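Local coordinates for GTP-binding protein (Thermus thermophilus, PDB 2DBY) that binds GDP through a P-loop and belongs to the YchF/OLA1 family, whose members probably hydrolyse ATP and bind the large ribosomal subunit, at residues A[62-67]-A[293-298]; A[48-53]-A[286-291]; A[164-169]-A[187-192]; A[178-183]-A[198-203]. One frame throughout, in Å; residues are numbered along the deposited sequence.

Interaction 1. Residues A[62-67]-A[293-298]; sequences RVPPVV and KEVRAW
Val-67 lies against Arg-296 and Glu-294 where two neighbouring strands run side by side. The backbones of 62-67 and 293-298 point the same way, 28° apart. Val-66 is in register with Val-295, and Val-67 with Arg-296. Three backbone hydrogen bonds tie them. Val-295 N reaches Pro-65 O at 3.1 Å. Val-67 N gives to Val-295 O at 2.9 Å, and Ala-297 N gives to Val-67 O, also at 2.9 Å.

The close packing is at the Val-67 end. CG1 of Val-67 is anti to its own backbone N (chi1 -177°), which brings it over one face of the Arg-296 guanidinium, 3.9 Å from NE. The other methyl, CG2, meets Glu-294 OE2 at 3.4 Å. Arg-296 is extended from CG to NE, and its CG passes Val-67 CB at 3.7 Å. Trp-298 CH2 lies over the opposite face, 3.4 Å above the plane, so the guanidinium is sandwiched between valine and indole.

The sheet face that carries Val-66 and Val-295 is less tightly joined. Val-66 CG1 comes no nearer than 4.3 Å to Val-295 CB. Both valines also meet helix 48-57: Val-66 touches Tyr-51 and Gln-54, and Val-295 touches Leu-50. Before Pro-65 O the backbone bonding stops, and Pro-64 packs its CB on Glu-294 N. Pro-65 and Lys-293 are exposed.

This is parallel beta pairing. It joins strand 66-75, within the OBG-type G region, to strand 295-301 of the C-terminal part in one mixed sheet.

Interaction 2. Residues A[48-53]-A[286-291]; sequences ERLYAL and TFFTAG
Phe-288 is overlapped by Leu-53, whose CD1 lies over one face of the ring. CD1 is 4.2 Å from the ring centroid and 22° off the normal, a CH-pi contact. Thr-286 CG2, from the same strand as the ring, takes the opposite face. The ring is thus held between two methyl groups.

The rim of the ring is met from the helix as well. Leu-50 CD2 touches CE2 of Phe-288 at 3.6 Å, near the ring plane. Arg-49 NE comes to CZ of Phe-288 at 3.6 Å, in the plane of the ring. The guanidinium and ring planes are 89° apart, so the ring points its edge at the face of the guanidinium and the two do not stack. The Arg-49 chain is bent at chi3, which turns the guanidinium across the end of the ring.

Beyond the ring the contact becomes polar. Water 1 accepts from Arg-49 NH2 at 2.9 Å and lies 2.8 Å from Thr-286 OG1, bridging helix and strand. Asp-47 and Asp-358 make salt bridges to Arg-49, Trp-329 makes a cation-pi contact with it, and Tyr-279 is hydrogen-bonded to Thr-286. At the other end Leu-53 CD2 packs on Ala-290 CB at 4.3 Å.

The axes of 48-53 and 286-290 are 24° apart and 10.1 Å at closest approach. Val-295 of the adjacent strand 295-301 touches both Leu-50 and Leu-53. Helix 329-335 meets Leu-53 through Leu-332 and Val-333, and strand 360-365 forms backbone bonds with Phe-288.

Interaction 3. Residues A[164-169]-A[187-192]; sequences LEAAEG and EAVARF
Ala-166 is pressed into helix 187-192 and has more surface buried by this contact than any other residue. Its CB meets the backbone itself, at 3.5 Å from Ala-188 O and 3.6 Å from Val-189 CA. Around that methyl stand Ala-188 CB, Val-189 CG2 and Phe-192 CB. The small side chain lets the helix backbones approach: the CA atoms of Ala-166 and Val-189 are 4.8 Å apart. The axes are 8.1 Å apart and cross at -94°, almost at a right angle.

Phe-192 is second in buried surface. Its CG stands anti to the backbone N (chi1 175°), which sends the ring across the 164-169 helix to Ala-167. There CE1 of Phe-192 lies 3.8 Å from Ala-167 CB. The methyl meets the ring off-centre, as a CH-pi contact, 28° off the normal.

Ala-167 is the third. It also touches Leu-147 of helix 124-156, whose Leu-143 packs on Phe-192, so the ring is shared with the long helix of the predicted coiled coil.

The side chains that meet are all apolar, though the Ala-166 methyl also rests on the Ala-188 carbonyl. With no hydrogen bond or salt bridge across, the contact relies on close fit and burial.

Interaction 4. Residues A[178-183]-A[198-203]; sequences KPARTF and LLTAKP
Pro-179 packs its CB against Thr-200 CB at 3.7 Å. The same CB lies over one face of the Arg-181 guanidinium, 3.3 Å above its plane, so one methylene touches both the threonine and the guanidinium.

Ala-180 follows. Its N gives an almost straight hydrogen bond to Thr-200 OG1, 3.0 Å long with an angle of 174° at the hydrogen. The hydroxyl lies between the backbone N and the carbonyl carbon of Thr-200 (chi1 60°), turned to the 178-183 segment. It is also hydrogen-bonded to Asp-139. The Ala-180 methyl touches Ala-201 CB at 3.8 Å and Leu-198 CD1 at 3.9 Å.

Arg-181 comes next and makes two bonds across. Its N gives to Thr-200 O at 2.9 Å, with the donor tilted 33° from the carbonyl plane. Its chain bends at chi3 and brings NE to Lys-202 O at 3.2 Å, a bond that is far from straight. Water 2 accepts from Arg-181 NH2 and donates to Leu-199 O and Lys-202 O. Glu-132 makes a salt bridge to NH2, and Arg-181 NH1 is hydrogen-bonded to Glu-234 O.

The two segments, each with a short 3-10 turn (180-182 and 199-201), thus meet through one backbone bond, two bonds that each use one side-chain group, and the small apolar contact of Ala-180. They lie in the loops on either side of helix 187-195. Helix 161-175 touches Ala-180 through Leu-170 and Thr-200 through Leu-174. Helix 124-156 reaches Thr-200 and Pro-179, and strand 204-209 begins just after Pro-203.

From the N terminus, helix 48-57 and then strand 66-75 supply the first halves of interactions 2 and 1. Their partners come more than 220 residues later, on strands 284-290 and 295-301, which are neighbours in one sheet. The two contacts cross along the chain and touch in space, tying the G region to the C-terminal part. Interactions 3 and 4 are nested inside both long loops. Interaction 3 joins helix 161-175 to helix 187-195; interaction 4 joins the loops before and after helix 187-195. They cross each other and touch where Phe-183 meets Gly-169 and Val-189. This second pair lies on the opposite side of the chain's centre, with centres about 35 to 45 Å from the first pair.

Interaction 1. Residues A[62-67]-A[293-298]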
loop_
_atom_site.group_PDB
_atom_site.type_symbol
_atom_site.label_atom_id
_atom_site.label_comp_id
_atom_site.label_asym_id
_atom_site.label_seq_id
_atom_site.Cartn_x
_atom_site.Cartn_y
_atom_site.Cartn_z
ATOM N N ARG A 62 -4.392 -33.863 -10.536
ATOM C CA ARG A 62 -3.956 -33.032 -9.428
ATOM C C ARG A 62 -3.694 -31.604 -9.903
ATOM O O ARG A 62 -3.131 -31.375 -10.980
ATOM C CB ARG A 62 -2.684 -33.610 -8.800
ATOM C CG ARG A 62 -2.819 -35.052 -8.332
ATOM C CD ARG A 62 -1.565 -35.531 -7.604
ATOM N NE ARG A 62 -1.646 -36.955 -7.268
ATOM C CZ ARG A 62 -0.697 -37.643 -6.634
ATOM N NH1 ARG A 62 0.428 -37.045 -6.251
ATOM N NH2 ARG A 62 -0.873 -38.936 -6.384
ATOM N N VAL A 63 -4.122 -30.648 -9.093
ATOM C CA VAL A 63 -3.929 -29.232 -9.388
ATOM C C VAL A 63 -3.509 -28.590 -8.065
ATOM O O VAL A 63 -4.168 -28.762 -7.042
ATOM C CB VAL A 63 -5.239 -28.602 -9.944
ATOM C CG1 VAL A 63 -6.441 -29.174 -9.226
ATOM C CG2 VAL A 63 -5.212 -27.090 -9.795
ATOM N N PRO A 64 -2.373 -27.878 -8.059
ATOM C CA PRO A 64 -1.956 -27.264 -6.802
ATOM C C PRO A 64 -2.839 -26.095 -6.402
ATOM O O PRO A 64 -3.293 -25.318 -7.248
ATOM C CB PRO A 64 -0.520 -26.837 -7.081
ATOM C CG PRO A 64 -0.555 -26.519 -8.550
ATOM C CD PRO A 64 -1.371 -27.661 -9.114
ATOM N N PRO A 65 -3.117 -25.977 -5.102
ATOM C CA PRO A 65 -3.949 -24.880 -4.614
ATOM C C PRO A 65 -3.151 -23.581 -4.791
ATOM O O PRO A 65 -1.910 -23.606 -4.831
ATOM C CB PRO A 65 -4.130 -25.213 -3.133
ATOM C CG PRO A 65 -3.893 -26.690 -3.055
ATOM C CD PRO A 65 -2.761 -26.900 -4.009
ATOM N N VAL A 66 -3.852 -22.459 -4.902
ATOM C CA VAL A 66 -3.182 -21.170 -5.025
ATOM C C VAL A 66 -3.444 -20.379 -3.735
ATOM O O VAL A 66 -4.523 -20.479 -3.139
ATOM C CB VAL A 66 -3.696 -20.343 -6.245
ATOM C CG1 VAL A 66 -3.424 -21.083 -7.525
ATOM C CG2 VAL A 66 -5.185 -20.054 -6.108
ATOM N N VAL A 67 -2.439 -19.627 -3.300
ATOM C CA VAL A 67 -2.525 -18.814 -2.082
ATOM C C VAL A 67 -2.167 -17.387 -2.468
ATOM O O VAL A 67 -1.021 -17.086 -2.777
ATOM C CB VAL A 67 -1.527 -19.293 -1.004
ATOM C CG1 VAL A 67 -1.710 -18.451 0.268
ATOM C CG2 VAL A 67 -1.768 -20.775 -0.683
ATOM N N LYS A 293 2.878 -28.853 -5.390
ATOM C CA LYS A 293 2.112 -28.811 -4.154
ATOM C C LYS A 293 1.383 -27.509 -3.878
ATOM O O LYS A 293 0.357 -27.511 -3.199
ATOM C CB LYS A 293 3.012 -29.130 -2.957
ATOM C CG LYS A 293 4.460 -28.728 -3.149
ATOM C CD LYS A 293 4.605 -27.277 -3.584
ATOM C CE LYS A 293 5.931 -27.076 -4.281
ATOM N NZ LYS A 293 6.081 -28.074 -5.379
ATOM N N GLU A 294 1.888 -26.399 -4.404
ATOM C CA GLU A 294 1.250 -25.116 -4.115
ATOM C C GLU A 294 1.857 -23.998 -4.941
ATOM O O GLU A 294 3.016 -24.069 -5.319
ATOM C CB GLU A 294 1.448 -24.789 -2.622
ATOM C CG GLU A 294 0.847 -23.467 -2.140
ATOM C CD GLU A 294 1.212 -23.133 -0.692
ATOM O OE1 GLU A 294 2.349 -22.693 -0.445
ATOM O OE2 GLU A 294 0.352 -23.321 0.198
ATOM N N VAL A 295 1.066 -22.958 -5.209
ATOM C CA VAL A 295 1.562 -21.779 -5.925
ATOM C C VAL A 295 1.131 -20.655 -4.988
ATOM O O VAL A 295 -0.041 -20.546 -4.669
ATOM C CB VAL A 295 0.884 -21.594 -7.295
ATOM C CG1 VAL A 295 1.239 -20.226 -7.878
ATOM C CG2 VAL A 295 1.357 -22.675 -8.246
ATOM N N ARG A 296 2.080 -19.845 -4.537
ATOM C CA ARG A 296 1.747 -18.789 -3.584
ATOM C C ARG A 296 2.425 -17.488 -3.918
ATOM O O ARG A 296 3.558 -17.454 -4.410
ATOM C CB ARG A 296 2.136 -19.217 -2.159
ATOM C CG ARG A 296 1.935 -18.129 -1.098
ATOM C CD ARG A 296 2.057 -18.726 0.298
ATOM N NE ARG A 296 1.952 -17.698 1.325
ATOM C CZ ARG A 296 1.868 -17.944 2.629
ATOM N NH1 ARG A 296 1.873 -19.195 3.073
ATOM N NH2 ARG A 296 1.783 -16.931 3.485
ATOM N N ALA A 297 1.712 -16.397 -3.630
ATOM C CA ALA A 297 2.195 -15.050 -3.883
ATOM C C ALA A 297 2.683 -14.518 -2.547
ATOM O O ALA A 297 2.002 -14.703 -1.535
ATOM C CB ALA A 297 1.055 -14.176 -4.387
ATOM N N TRP A 298 3.853 -13.893 -2.567
ATOM C CA TRP A 298 4.477 -13.303 -1.384
ATOM C C TRP A 298 4.726 -11.835 -1.661
ATOM O O TRP A 298 4.929 -11.435 -2.804
ATOM C CB TRP A 298 5.809 -13.994 -1.077
ATOM C CG TRP A 298 5.694 -15.463 -0.913
ATOM C CD1 TRP A 298 5.736 -16.414 -1.903
ATOM C CD2 TRP A 298 5.556 -16.172 0.317
ATOM N NE1 TRP A 298 5.640 -17.672 -1.355
ATOM C CE2 TRP A 298 5.531 -17.553 0.006
ATOM C CE3 TRP A 298 5.457 -15.779 1.659
ATOM C CZ2 TRP A 298 5.410 -18.543 0.995
ATOM C CZ3 TRP A 298 5.337 -16.776 2.646
ATOM C CH2 TRP A 298 5.315 -18.134 2.300
#

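Interaction 2. Residues A[48-53]-A[286-291]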
loop_
_atom_site.group_PDB
_atom_site.type_symbol
_atom_site.label_atom_id
_atom_site.label_comp_id
_atom_site.label_asym_id
_atom_site.label_seq_id
_atom_site.Cartn_x
_atom_site.Cartn_y
_atom_site.Cartn_z
ATOM N N GLU A 48 -4.054 -13.184 -11.529
ATOM C CA GLU A 48 -4.207 -14.231 -12.538
ATOM C C GLU A 48 -2.927 -15.030 -12.770
ATOM O O GLU A 48 -2.980 -16.165 -13.257
ATOM C CB GLU A 48 -4.662 -13.614 -13.875
ATOM C CG GLU A 48 -6.117 -13.200 -13.909
ATOM C CD GLU A 48 -7.038 -14.392 -13.893
ATOM O OE1 GLU A 48 -7.054 -15.160 -14.881
ATOM O OE2 GLU A 48 -7.735 -14.575 -12.884
ATOM N N ARG A 49 -1.776 -14.450 -12.441
ATOM C CA ARG A 49 -0.523 -15.177 -12.635
ATOM C C ARG A 49 -0.513 -16.417 -11.746
ATOM O O ARG A 49 0.126 -17.421 -12.064
ATOM C CB ARG A 49 0.667 -14.269 -12.322
ATOM C CG ARG A 49 0.768 -13.084 -13.282
ATOM C CD ARG A 49 1.826 -12.074 -12.840
ATOM N NE ARG A 49 1.474 -11.433 -11.562
ATOM C CZ ARG A 49 2.214 -10.511 -10.955
ATOM N NH1 ARG A 49 3.343 -10.107 -11.503
ATOM N NH2 ARG A 49 1.839 -10.009 -9.780
ATOM N N LEU A 50 -1.240 -16.366 -10.632
ATOM C CA LEU A 50 -1.300 -17.534 -9.768
ATOM C C LEU A 50 -1.952 -18.694 -10.526
ATOM O O LEU A 50 -1.514 -19.840 -10.416
ATOM C CB LEU A 50 -2.136 -17.244 -8.522
ATOM C CG LEU A 50 -1.487 -16.305 -7.516
ATOM C CD1 LEU A 50 -2.539 -15.931 -6.458
ATOM C CD2 LEU A 50 -0.294 -17.027 -6.846
ATOM N N TYR A 51 -3.017 -18.402 -11.269
ATOM C CA TYR A 51 -3.719 -19.446 -12.009
ATOM C C TYR A 51 -2.914 -19.928 -13.199
ATOM O O TYR A 51 -2.990 -21.107 -13.566
ATOM C CB TYR A 51 -5.091 -18.941 -12.466
ATOM C CG TYR A 51 -5.996 -18.743 -11.277
ATOM C CD1 TYR A 51 -6.343 -19.827 -10.471
ATOM C CD2 TYR A 51 -6.401 -17.467 -10.885
ATOM C CE1 TYR A 51 -7.060 -19.656 -9.295
ATOM C CE2 TYR A 51 -7.120 -17.283 -9.703
ATOM C CZ TYR A 51 -7.440 -18.386 -8.914
ATOM O OH TYR A 51 -8.115 -18.220 -7.723
ATOM N N ALA A 52 -2.148 -19.020 -13.792
ATOM C CA ALA A 52 -1.295 -19.358 -14.925
ATOM C C ALA A 52 -0.235 -20.361 -14.430
ATOM O O ALA A 52 0.030 -21.363 -15.091
ATOM C CB ALA A 52 -0.619 -18.093 -15.483
ATOM N N LEU A 53 0.364 -20.087 -13.274
ATOM C CA LEU A 53 1.359 -20.996 -12.689
ATOM C C LEU A 53 0.714 -22.299 -12.272
ATOM O O LEU A 53 1.304 -23.381 -12.408
ATOM C CB LEU A 53 2.017 -20.338 -11.483
ATOM C CG LEU A 53 3.005 -19.272 -11.933
ATOM C CD1 LEU A 53 3.356 -18.351 -10.756
ATOM C CD2 LEU A 53 4.240 -19.949 -12.516
ATOM N N THR A 286 5.282 -8.342 -5.731
ATOM C CA THR A 286 4.913 -9.719 -5.492
ATOM C C THR A 286 5.944 -10.684 -6.067
ATOM O O THR A 286 6.412 -10.468 -7.184
ATOM C CB THR A 286 3.582 -10.063 -6.220
ATOM O OG1 THR A 286 2.538 -9.189 -5.762
ATOM C CG2 THR A 286 3.192 -11.522 -5.986
ATOM N N PHE A 287 6.324 -11.712 -5.303
ATOM C CA PHE A 287 7.176 -12.769 -5.873
ATOM C C PHE A 287 6.414 -14.059 -5.564
ATOM O O PHE A 287 5.536 -14.073 -4.676
ATOM C CB PHE A 287 8.622 -12.770 -5.315
ATOM C CG PHE A 287 8.773 -13.310 -3.919
ATOM C CD1 PHE A 287 8.793 -14.686 -3.680
ATOM C CD2 PHE A 287 8.952 -12.440 -2.842
ATOM C CE1 PHE A 287 8.991 -15.190 -2.389
ATOM C CE2 PHE A 287 9.149 -12.935 -1.558
ATOM C CZ PHE A 287 9.169 -14.308 -1.327
ATOM N N PHE A 288 6.703 -15.134 -6.301
ATOM C CA PHE A 288 5.971 -16.379 -6.118
ATOM C C PHE A 288 6.830 -17.579 -5.762
ATOM O O PHE A 288 8.023 -17.586 -6.020
ATOM C CB PHE A 288 5.263 -16.794 -7.439
ATOM C CG PHE A 288 4.355 -15.744 -8.017
ATOM C CD1 PHE A 288 4.816 -14.857 -8.980
ATOM C CD2 PHE A 288 3.030 -15.655 -7.597
ATOM C CE1 PHE A 288 3.958 -13.876 -9.527
ATOM C CE2 PHE A 288 2.167 -14.687 -8.128
ATOM C CZ PHE A 288 2.637 -13.794 -9.100
ATOM N N THR A 289 6.200 -18.570 -5.147
ATOM C CA THR A 289 6.852 -19.867 -4.954
ATOM C C THR A 289 5.864 -20.750 -5.725
ATOM O O THR A 289 4.640 -20.599 -5.594
ATOM C CB THR A 289 7.021 -20.284 -3.476
ATOM O OG1 THR A 289 5.786 -20.195 -2.762
ATOM C CG2 THR A 289 8.074 -19.416 -2.841
ATOM N N ALA A 290 6.372 -21.657 -6.548
ATOM C CA ALA A 290 5.472 -22.459 -7.362
ATOM C C ALA A 290 5.990 -23.868 -7.601
ATOM O O ALA A 290 7.169 -24.068 -7.878
ATOM C CB ALA A 290 5.237 -21.766 -8.697
ATOM N N GLY A 291 5.072 -24.819 -7.493
ATOM C CA GLY A 291 5.397 -26.219 -7.678
ATOM C C GLY A 291 4.129 -27.044 -7.640
ATOM O O GLY A 291 3.029 -26.521 -7.470
HETATM O O HOH W 1 2.422 -7.736 -8.151
#

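Interaction 3. Residues A[164-169]-A[187-192]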
loop_
_atom_site.group_PDB
_atom_site.type_symbol
_atom_site.label_atom_id
_atom_site.label_comp_id
_atom_site.label_asym_id
_atom_site.label_seq_id
_atom_site.Cartn_x
_atom_site.Cartn_y
_atom_site.Cartn_z
ATOM N N LEU A 164 20.189 17.989 9.038
ATOM C CA LEU A 164 19.817 19.344 9.434
ATOM C C LEU A 164 19.455 20.173 8.189
ATOM O O LEU A 164 18.462 20.906 8.195
ATOM C CB LEU A 164 20.985 20.029 10.183
ATOM C CG LEU A 164 20.787 21.508 10.516
ATOM C CD1 LEU A 164 19.630 21.687 11.524
ATOM C CD2 LEU A 164 22.093 22.064 11.095
ATOM N N GLU A 165 20.266 20.074 7.130
ATOM C CA GLU A 165 20.000 20.867 5.925
ATOM C C GLU A 165 18.717 20.422 5.220
ATOM O O GLU A 165 17.964 21.247 4.678
ATOM C CB GLU A 165 21.199 20.818 4.991
ATOM C CG GLU A 165 22.492 21.348 5.679
ATOM C CD GLU A 165 22.260 22.657 6.421
ATOM O OE1 GLU A 165 22.033 22.619 7.657
ATOM O OE2 GLU A 165 22.276 23.732 5.775
ATOM N N ALA A 166 18.444 19.123 5.264
ATOM C CA ALA A 166 17.198 18.614 4.678
ATOM C C ALA A 166 16.020 19.183 5.482
ATOM O O ALA A 166 15.004 19.620 4.927
ATOM C CB ALA A 166 17.189 17.090 4.737
ATOM N N ALA A 167 16.148 19.146 6.804
ATOM C CA ALA A 167 15.098 19.665 7.680
ATOM C C ALA A 167 14.843 21.162 7.406
ATOM O O ALA A 167 13.687 21.607 7.410
ATOM C CB ALA A 167 15.484 19.440 9.158
ATOM N N GLU A 168 15.908 21.932 7.162
ATOM C CA GLU A 168 15.755 23.377 6.876
ATOM C C GLU A 168 14.878 23.551 5.637
ATOM O O GLU A 168 14.008 24.425 5.595
ATOM C CB GLU A 168 17.126 24.032 6.575
ATOM C CG GLU A 168 18.183 24.058 7.693
ATOM C CD GLU A 168 17.944 25.135 8.736
ATOM O OE1 GLU A 168 18.850 25.346 9.582
ATOM O OE2 GLU A 168 16.858 25.761 8.719
ATOM N N GLY A 169 15.118 22.714 4.626
ATOM C CA GLY A 169 14.364 22.816 3.379
ATOM C C GLY A 169 12.922 22.406 3.564
ATOM O O GLY A 169 12.015 23.081 3.091
ATOM N N GLU A 187 19.436 12.882 -1.422
ATOM C CA GLU A 187 19.997 11.964 -0.445
ATOM C C GLU A 187 19.786 12.471 0.979
ATOM O O GLU A 187 19.447 11.700 1.873
ATOM C CB GLU A 187 21.496 11.768 -0.690
ATOM C CG GLU A 187 22.126 10.725 0.223
ATOM C CD GLU A 187 23.621 10.550 -0.010
ATOM O OE1 GLU A 187 24.016 10.228 -1.157
ATOM O OE2 GLU A 187 24.397 10.732 0.957
ATOM N N ALA A 188 19.986 13.767 1.194
ATOM C CA ALA A 188 19.818 14.321 2.541
ATOM C C ALA A 188 18.372 14.196 3.027
ATOM O O ALA A 188 18.133 13.805 4.167
ATOM C CB ALA A 188 20.260 15.779 2.579
ATOM N N VAL A 189 17.414 14.525 2.165
ATOM C CA VAL A 189 16.007 14.432 2.551
ATOM C C VAL A 189 15.639 12.969 2.847
ATOM O O VAL A 189 14.918 12.664 3.797
ATOM C CB VAL A 189 15.110 15.027 1.430
ATOM C CG1 VAL A 189 13.624 14.654 1.657
ATOM C CG2 VAL A 189 15.287 16.554 1.414
ATOM N N ALA A 190 16.163 12.052 2.050
ATOM C CA ALA A 190 15.863 10.648 2.288
ATOM C C ALA A 190 16.377 10.190 3.657
ATOM O O ALA A 190 15.690 9.454 4.365
ATOM C CB ALA A 190 16.468 9.798 1.188
ATOM N N ARG A 191 17.585 10.616 4.031
ATOM C CA ARG A 191 18.136 10.209 5.330
ATOM C C ARG A 191 17.320 10.820 6.466
ATOM O O ARG A 191 17.052 10.183 7.478
ATOM C CB ARG A 191 19.593 10.660 5.468
ATOM C CG ARG A 191 20.550 9.915 4.564
ATOM C CD ARG A 191 21.970 10.417 4.781
ATOM N NE ARG A 191 22.383 10.287 6.177
ATOM C CZ ARG A 191 23.471 10.862 6.687
ATOM N NH1 ARG A 191 24.245 11.604 5.915
ATOM N NH2 ARG A 191 23.790 10.692 7.962
ATOM N N PHE A 192 16.914 12.065 6.289
ATOM C CA PHE A 192 16.129 12.705 7.324
ATOM C C PHE A 192 14.774 12.001 7.524
ATOM O O PHE A 192 14.365 11.721 8.657
ATOM C CB PHE A 192 15.880 14.179 6.975
ATOM C CG PHE A 192 14.962 14.864 7.947
ATOM C CD1 PHE A 192 15.452 15.318 9.173
ATOM C CD2 PHE A 192 13.597 14.956 7.690
ATOM C CE1 PHE A 192 14.602 15.845 10.131
ATOM C CE2 PHE A 192 12.733 15.482 8.640
ATOM C CZ PHE A 192 13.237 15.929 9.870
#

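Interaction 4. Residues A[178-183]-A[198-203]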
loop_
_atom_site.group_PDB
_atom_site.type_symbol
_atom_site.label_atom_id
_atom_site.label_comp_id
_atom_site.label_asym_id
_atom_site.label_seq_id
_atom_site.Cartn_x
_atom_site.Cartn_y
_atom_site.Cartn_z
ATOM N N LYS A 178 2.724 23.123 2.191
ATOM C CA LYS A 178 2.945 21.996 1.272
ATOM C C LYS A 178 3.416 20.735 2.014
ATOM O O LYS A 178 4.206 20.803 2.954
ATOM C CB LYS A 178 3.946 22.402 0.192
ATOM C CG LYS A 178 3.393 23.596 -0.620
ATOM C CD LYS A 178 4.478 24.408 -1.267
ATOM C CE LYS A 178 3.889 25.751 -1.759
ATOM N NZ LYS A 178 4.944 26.600 -2.377
ATOM N N PRO A 179 2.948 19.567 1.594
ATOM C CA PRO A 179 3.343 18.325 2.274
ATOM C C PRO A 179 4.757 17.851 2.001
ATOM O O PRO A 179 5.282 18.069 0.911
ATOM C CB PRO A 179 2.307 17.314 1.774
ATOM C CG PRO A 179 2.028 17.820 0.349
ATOM C CD PRO A 179 2.049 19.317 0.447
ATOM N N ALA A 180 5.351 17.146 2.964
ATOM C CA ALA A 180 6.706 16.657 2.779
ATOM C C ALA A 180 6.777 15.715 1.571
ATOM O O ALA A 180 7.800 15.655 0.895
ATOM C CB ALA A 180 7.222 15.941 4.050
ATOM N N ARG A 181 5.674 15.041 1.244
ATOM C CA ARG A 181 5.725 14.084 0.142
ATOM C C ARG A 181 5.992 14.721 -1.237
ATOM O O ARG A 181 6.456 14.018 -2.146
ATOM C CB ARG A 181 4.436 13.233 0.094
ATOM C CG ARG A 181 3.224 13.937 -0.572
ATOM C CD ARG A 181 1.921 13.128 -0.284
ATOM N NE ARG A 181 1.403 13.343 1.076
ATOM C CZ ARG A 181 0.519 14.277 1.421
ATOM N NH1 ARG A 181 0.011 15.113 0.526
ATOM N NH2 ARG A 181 0.137 14.395 2.685
ATOM N N THR A 182 5.735 16.019 -1.387
ATOM C CA THR A 182 6.001 16.683 -2.674
ATOM C C THR A 182 7.340 17.406 -2.708
ATOM O O THR A 182 7.670 18.055 -3.701
ATOM C CB THR A 182 4.927 17.704 -3.068
ATOM O OG1 THR A 182 4.752 18.679 -2.028
ATOM C CG2 THR A 182 3.589 16.992 -3.372
ATOM N N PHE A 183 8.098 17.326 -1.627
ATOM C CA PHE A 183 9.417 17.972 -1.622
ATOM C C PHE A 183 10.303 17.147 -2.559
ATOM O O PHE A 183 10.251 15.918 -2.554
ATOM C CB PHE A 183 9.998 17.985 -0.207
ATOM C CG PHE A 183 11.163 18.922 -0.051
ATOM C CD1 PHE A 183 10.942 20.276 0.189
ATOM C CD2 PHE A 183 12.462 18.459 -0.177
ATOM C CE1 PHE A 183 12.008 21.171 0.292
ATOM C CE2 PHE A 183 13.557 19.344 -0.076
ATOM C CZ PHE A 183 13.321 20.707 0.159
ATOM N N LEU A 198 7.880 11.992 8.821
ATOM C CA LEU A 198 6.852 13.028 8.888
ATOM C C LEU A 198 5.510 12.503 8.388
ATOM O O LEU A 198 5.449 11.712 7.447
ATOM C CB LEU A 198 7.249 14.247 8.048
ATOM C CG LEU A 198 8.497 14.980 8.556
ATOM C CD1 LEU A 198 8.761 16.191 7.639
ATOM C CD2 LEU A 198 8.297 15.413 10.009
ATOM N N LEU A 199 4.433 12.951 9.027
ATOM C CA LEU A 199 3.109 12.489 8.637
ATOM C C LEU A 199 2.765 12.836 7.187
ATOM O O LEU A 199 2.144 12.024 6.474
ATOM C CB LEU A 199 2.057 13.084 9.573
ATOM C CG LEU A 199 2.321 12.784 11.056
ATOM C CD1 LEU A 199 1.117 13.293 11.836
ATOM C CD2 LEU A 199 2.520 11.256 11.332
ATOM N N THR A 200 3.160 14.029 6.747
ATOM C CA THR A 200 2.865 14.457 5.384
ATOM C C THR A 200 3.831 13.896 4.347
ATOM O O THR A 200 3.706 14.207 3.159
ATOM C CB THR A 200 2.816 16.007 5.235
ATOM O OG1 THR A 200 4.083 16.559 5.591
ATOM C CG2 THR A 200 1.734 16.595 6.141
ATOM N N ALA A 201 4.770 13.066 4.795
ATOM C CA ALA A 201 5.704 12.394 3.880
ATOM C C ALA A 201 5.096 11.038 3.450
ATOM O O ALA A 201 5.553 10.422 2.465
ATOM C CB ALA A 201 7.086 12.177 4.566
ATOM N N LYS A 202 4.084 10.562 4.177
ATOM C CA LYS A 202 3.447 9.292 3.808
ATOM C C LYS A 202 2.686 9.444 2.484
ATOM O O LYS A 202 2.026 10.466 2.234
ATOM C CB LYS A 202 2.461 8.829 4.911
ATOM C CG LYS A 202 3.110 8.680 6.299
ATOM C CD LYS A 202 2.068 8.387 7.392
ATOM C CE LYS A 202 2.696 8.388 8.791
ATOM N NZ LYS A 202 3.544 7.184 9.048
ATOM N N PRO A 203 2.773 8.429 1.611
ATOM C CA PRO A 203 2.056 8.510 0.331
ATOM C C PRO A 203 0.570 8.622 0.629
ATOM O O PRO A 203 0.074 8.064 1.624
ATOM C CB PRO A 203 2.382 7.178 -0.337
ATOM C CG PRO A 203 3.740 6.861 0.203
ATOM C CD PRO A 203 3.660 7.252 1.649
HETATM O O HOH W 2 0.794 12.094 4.136
#